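Local atomic coordinates of prenylcyclase (Actinoplanes teichomyceticus, PDB entry 6IJ1), a protein that probably cyclises or transfers prenyl groups, its exact reaction not being established. Residues E89-L98 with W111-H122. Sequence-based numbering, arbitrary orientation.
Sequences EDADSTGWVL and WARPGWEFLARH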
loop_
_atom_site.group_PDB
_atom_site.type_symbol
_atom_site.label_atom_id
_atom_site.label_comp_id
_atom_site.label_asym_id
_atom_site.label_seq_id
_atom_site.Cartn_x
_atom_site.Cartn_y
_atom_site.Cartn_z
ATOM N N GLU A 89 13.248 7.439 7.875
ATOM C CA GLU A 89 12.228 6.416 8.181
ATOM C C GLU A 89 10.820 7.018 8.172
ATOM O O GLU A 89 10.604 8.187 8.481
ATOM C CB GLU A 89 12.526 5.763 9.532
ATOM C CG GLU A 89 13.794 4.873 9.498
ATOM C CD GLU A 89 15.081 5.705 9.303
ATOM O OE1 GLU A 89 15.253 6.726 9.975
ATOM O OE2 GLU A 89 15.887 5.321 8.435
ATOM N N ASP A 90 9.839 6.177 7.794
ATOM C CA ASP A 90 8.485 6.690 7.643
ATOM C C ASP A 90 7.482 5.655 8.156
ATOM O O ASP A 90 7.790 4.457 8.301
ATOM C CB ASP A 90 8.163 7.022 6.174
ATOM C CG ASP A 90 7.995 5.782 5.338
ATOM O OD1 ASP A 90 8.984 5.245 4.777
ATOM O OD2 ASP A 90 6.819 5.358 5.205
ATOM N N ALA A 91 6.315 6.174 8.521
ATOM C CA ALA A 91 5.288 5.311 9.145
ATOM C C ALA A 91 4.745 4.276 8.200
ATOM O O ALA A 91 4.330 3.198 8.641
ATOM C CB ALA A 91 4.119 6.174 9.650
ATOM N N ASP A 92 4.667 4.569 6.890
ATOM C CA ASP A 92 4.090 3.550 6.012
ATOM C C ASP A 92 5.036 2.351 5.858
ATOM O O ASP A 92 4.623 1.211 6.045
ATOM C CB ASP A 92 3.766 4.184 4.644
ATOM C CG ASP A 92 2.797 3.341 3.834
ATOM O OD1 ASP A 92 1.724 2.977 4.361
ATOM O OD2 ASP A 92 3.152 2.960 2.686
ATOM N N SER A 93 6.311 2.582 5.524
ATOM C CA SER A 93 7.263 1.485 5.417
ATOM C C SER A 93 7.327 0.666 6.729
ATOM O O SER A 93 7.305 -0.572 6.715
ATOM C CB SER A 93 8.688 2.022 5.087
ATOM O OG SER A 93 8.639 2.778 3.871
ATOM N N THR A 94 7.360 1.376 7.871
ATOM C CA THR A 94 7.375 0.704 9.164
ATOM C C THR A 94 6.126 -0.148 9.317
ATOM O O THR A 94 6.200 -1.295 9.757
ATOM C CB THR A 94 7.453 1.744 10.248
ATOM O OG1 THR A 94 8.681 2.511 10.026
ATOM C CG2 THR A 94 7.439 1.144 11.640
ATOM N N GLY A 95 4.983 0.406 8.921
ATOM C CA GLY A 95 3.738 -0.366 9.028
ATOM C C GLY A 95 3.752 -1.618 8.170
ATOM O O GLY A 95 3.260 -2.677 8.604
ATOM N N TRP A 96 4.321 -1.570 6.956
ATOM C CA TRP A 96 4.384 -2.788 6.155
ATOM C C TRP A 96 5.274 -3.866 6.792
ATOM O O TRP A 96 4.972 -5.046 6.654
ATOM C CB TRP A 96 4.864 -2.547 4.692
ATOM C CG TRP A 96 3.880 -1.714 3.929
ATOM C CD1 TRP A 96 4.000 -0.393 3.572
ATOM C CD2 TRP A 96 2.608 -2.145 3.472
ATOM N NE1 TRP A 96 2.842 0.034 2.942
ATOM C CE2 TRP A 96 1.959 -1.013 2.891
ATOM C CE3 TRP A 96 1.937 -3.373 3.534
ATOM C CZ2 TRP A 96 0.681 -1.082 2.360
ATOM C CZ3 TRP A 96 0.640 -3.461 3.005
ATOM C CH2 TRP A 96 0.026 -2.293 2.436
ATOM N N VAL A 97 6.402 -3.468 7.434
ATOM C CA VAL A 97 7.236 -4.456 8.114
ATOM C C VAL A 97 6.474 -5.073 9.271
ATOM O O VAL A 97 6.501 -6.302 9.448
ATOM C CB VAL A 97 8.548 -3.806 8.577
ATOM C CG1 VAL A 97 9.377 -4.896 9.317
ATOM C CG2 VAL A 97 9.299 -3.266 7.343
ATOM N N LEU A 98 5.838 -4.241 10.097
ATOM C CA LEU A 98 5.076 -4.813 11.236
ATOM C C LEU A 98 3.890 -5.648 10.756
ATOM O O LEU A 98 3.565 -6.680 11.372
ATOM C CB LEU A 98 4.593 -3.710 12.164
ATOM C CG LEU A 98 5.773 -2.970 12.862
ATOM C CD1 LEU A 98 5.375 -1.655 13.422
ATOM C CD2 LEU A 98 6.262 -3.917 14.024
ATOM N N TRP A 111 11.777 -6.531 19.176
ATOM C CA TRP A 111 12.071 -5.458 18.221
ATOM C C TRP A 111 10.793 -4.785 17.728
ATOM O O TRP A 111 10.854 -3.646 17.259
ATOM C CB TRP A 111 12.878 -6.003 17.042
ATOM C CG TRP A 111 12.195 -7.127 16.295
ATOM C CD1 TRP A 111 12.391 -8.484 16.434
ATOM C CD2 TRP A 111 11.183 -6.959 15.274
ATOM N NE1 TRP A 111 11.535 -9.170 15.553
ATOM C CE2 TRP A 111 10.805 -8.246 14.832
ATOM C CE3 TRP A 111 10.586 -5.816 14.683
ATOM C CZ2 TRP A 111 9.782 -8.426 13.804
ATOM C CZ3 TRP A 111 9.605 -5.984 13.678
ATOM C CH2 TRP A 111 9.220 -7.283 13.275
ATOM N N ALA A 112 9.631 -5.443 17.863
ATOM C CA ALA A 112 8.420 -4.718 17.432
ATOM C C ALA A 112 8.102 -3.524 18.326
ATOM O O ALA A 112 7.526 -2.534 17.870
ATOM C CB ALA A 112 7.234 -5.682 17.387
ATOM N N ARG A 113 8.481 -3.540 19.620
ATOM C CA ARG A 113 8.095 -2.427 20.484
ATOM C C ARG A 113 8.612 -1.065 20.002
ATOM O O ARG A 113 7.821 -0.105 19.975
ATOM C CB ARG A 113 8.559 -2.735 21.928
ATOM C CG ARG A 113 8.192 -1.654 22.891
ATOM C CD ARG A 113 9.124 -1.691 24.113
ATOM N NE ARG A 113 8.423 -2.364 25.194
ATOM C CZ ARG A 113 8.900 -2.581 26.427
ATOM N NH1 ARG A 113 10.113 -2.176 26.780
ATOM N NH2 ARG A 113 8.140 -3.219 27.318
ATOM N N PRO A 114 9.905 -0.895 19.675
ATOM C CA PRO A 114 10.338 0.411 19.137
ATOM C C PRO A 114 9.646 0.742 17.822
ATOM O O PRO A 114 9.470 1.928 17.510
ATOM C CB PRO A 114 11.851 0.237 18.909
ATOM C CG PRO A 114 12.238 -1.002 19.496
ATOM C CD PRO A 114 11.028 -1.838 19.823
ATOM N N GLY A 115 9.183 -0.284 17.094
ATOM C CA GLY A 115 8.332 -0.027 15.918
ATOM C C GLY A 115 6.969 0.533 16.278
ATOM O O GLY A 115 6.503 1.525 15.685
ATOM N N TRP A 116 6.284 -0.070 17.289
ATOM C CA TRP A 116 5.042 0.547 17.770
ATOM C C TRP A 116 5.263 1.962 18.277
ATOM O O TRP A 116 4.435 2.850 18.032
ATOM C CB TRP A 116 4.385 -0.277 18.907
ATOM C CG TRP A 116 4.177 -1.723 18.565
ATOM C CD1 TRP A 116 4.542 -2.812 19.339
ATOM C CD2 TRP A 116 3.440 -2.280 17.463
ATOM N NE1 TRP A 116 4.157 -3.966 18.754
ATOM C CE2 TRP A 116 3.473 -3.680 17.592
ATOM C CE3 TRP A 116 2.796 -1.711 16.347
ATOM C CZ2 TRP A 116 2.891 -4.552 16.662
ATOM C CZ3 TRP A 116 2.169 -2.568 15.457
ATOM C CH2 TRP A 116 2.243 -3.954 15.597
ATOM N N GLU A 117 6.362 2.184 19.035
ATOM C CA GLU A 117 6.610 3.518 19.540
ATOM C C GLU A 117 6.854 4.490 18.406
ATOM O O GLU A 117 6.399 5.627 18.455
ATOM C CB GLU A 117 7.806 3.502 20.492
ATOM C CG GLU A 117 7.454 2.722 21.788
ATOM C CD GLU A 117 8.713 2.407 22.624
ATOM O OE1 GLU A 117 9.844 2.694 22.143
ATOM O OE2 GLU A 117 8.565 1.878 23.759
ATOM N N PHE A 118 7.568 4.048 17.379
ATOM C CA PHE A 118 7.770 4.919 16.218
ATOM C C PHE A 118 6.437 5.306 15.598
ATOM O O PHE A 118 6.184 6.491 15.359
ATOM C CB PHE A 118 8.694 4.233 15.223
ATOM C CG PHE A 118 8.938 4.977 13.958
ATOM C CD1 PHE A 118 8.084 4.802 12.870
ATOM C CD2 PHE A 118 10.087 5.754 13.829
ATOM C CE1 PHE A 118 8.346 5.441 11.643
ATOM C CE2 PHE A 118 10.359 6.447 12.605
ATOM C CZ PHE A 118 9.485 6.257 11.512
ATOM N N LEU A 119 5.558 4.301 15.347
ATOM C CA LEU A 119 4.246 4.611 14.786
ATOM C C LEU A 119 3.470 5.563 15.672
ATOM O O LEU A 119 2.841 6.499 15.184
ATOM C CB LEU A 119 3.406 3.355 14.522
ATOM C CG LEU A 119 3.963 2.490 13.397
ATOM C CD1 LEU A 119 3.095 1.200 13.225
ATOM C CD2 LEU A 119 4.050 3.287 12.049
ATOM N N ALA A 120 3.499 5.348 17.026
ATOM C CA ALA A 120 2.728 6.251 17.883
ATOM C C ALA A 120 3.164 7.714 17.737
ATOM O O ALA A 120 2.315 8.608 17.887
ATOM C CB ALA A 120 2.892 5.810 19.349
ATOM N N ARG A 121 4.462 7.973 17.469
ATOM C CA ARG A 121 4.908 9.346 17.260
ATOM C C ARG A 121 4.230 10.001 16.071
ATOM O O ARG A 121 4.174 11.251 16.028
ATOM C CB ARG A 121 6.425 9.368 17.079
ATOM C CG ARG A 121 7.124 9.044 18.380
ATOM C CD ARG A 121 8.634 8.973 18.177
ATOM N NE ARG A 121 9.124 10.303 17.849
ATOM C CZ ARG A 121 10.394 10.674 17.948
ATOM N NH1 ARG A 121 10.747 11.911 17.623
ATOM N NH2 ARG A 121 11.308 9.806 18.369
ATOM N N HIS A 122 3.697 9.194 15.123
ATOM C CA HIS A 122 3.108 9.755 13.895
ATOM C C HIS A 122 1.616 9.942 14.011
ATOM O O HIS A 122 0.971 10.414 13.084
ATOM C CB HIS A 122 3.442 8.846 12.667
ATOM C CG HIS A 122 4.887 8.803 12.341
ATOM N ND1 HIS A 122 5.825 8.218 13.157
ATOM C CD2 HIS A 122 5.562 9.333 11.291
ATOM C CE1 HIS A 122 7.029 8.375 12.614
ATOM N NE2 HIS A 122 6.889 9.025 11.455
HETATM O O HOH W 1 9.214 10.134 10.286
#
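Leu-98 drops as a knob among Ala-112, Gly-115, Trp-116 and Leu-119, where the antiparallel helices 91-104 and 112-121 pack tightly. Its CD1 meets Leu-119 CD1 tip to tip at 3.7 Å and lies off-centre over the six-membered ring of Trp-116, while CD2 touches Ala-112 CB. Gly-115 suits its place because a beta carbon there would press on Leu-98 CD1. Leu-119 returns the knob among Ala-91, Thr-94, Gly-95 and Leu-98, its CD2 3.4 Å from Ala-91 O. Thr-94 is two-faced: chi1 -59° sets OG1 beside the backbone N, bonded to Asp-90 O (2.7 Å) and Trp-81 N, and leaves CG2 anti to it, touching Leu-119 CD2 and Phe-118 CD1. A valine in its place would probably leave Trp-81 N without its acceptor and Asp-90 O without its hydroxyl donor. Phe-118 brings CE1 to Thr-94 OG1 (3.4 Å) and CZ to Glu-89 CB (3.7 Å). Ala-91 CB lies over one face of His-122, whose ND1 binds Phe-118 O at 2.8 Å; beyond, toward partly exposed Glu-89, a water replaces direct contact, linking His-122 NE2 to Glu-89 O. Direct contact is thus essentially apolar, with Thr-94 OG1 and both His-122 nitrogens satisfied elsewhere.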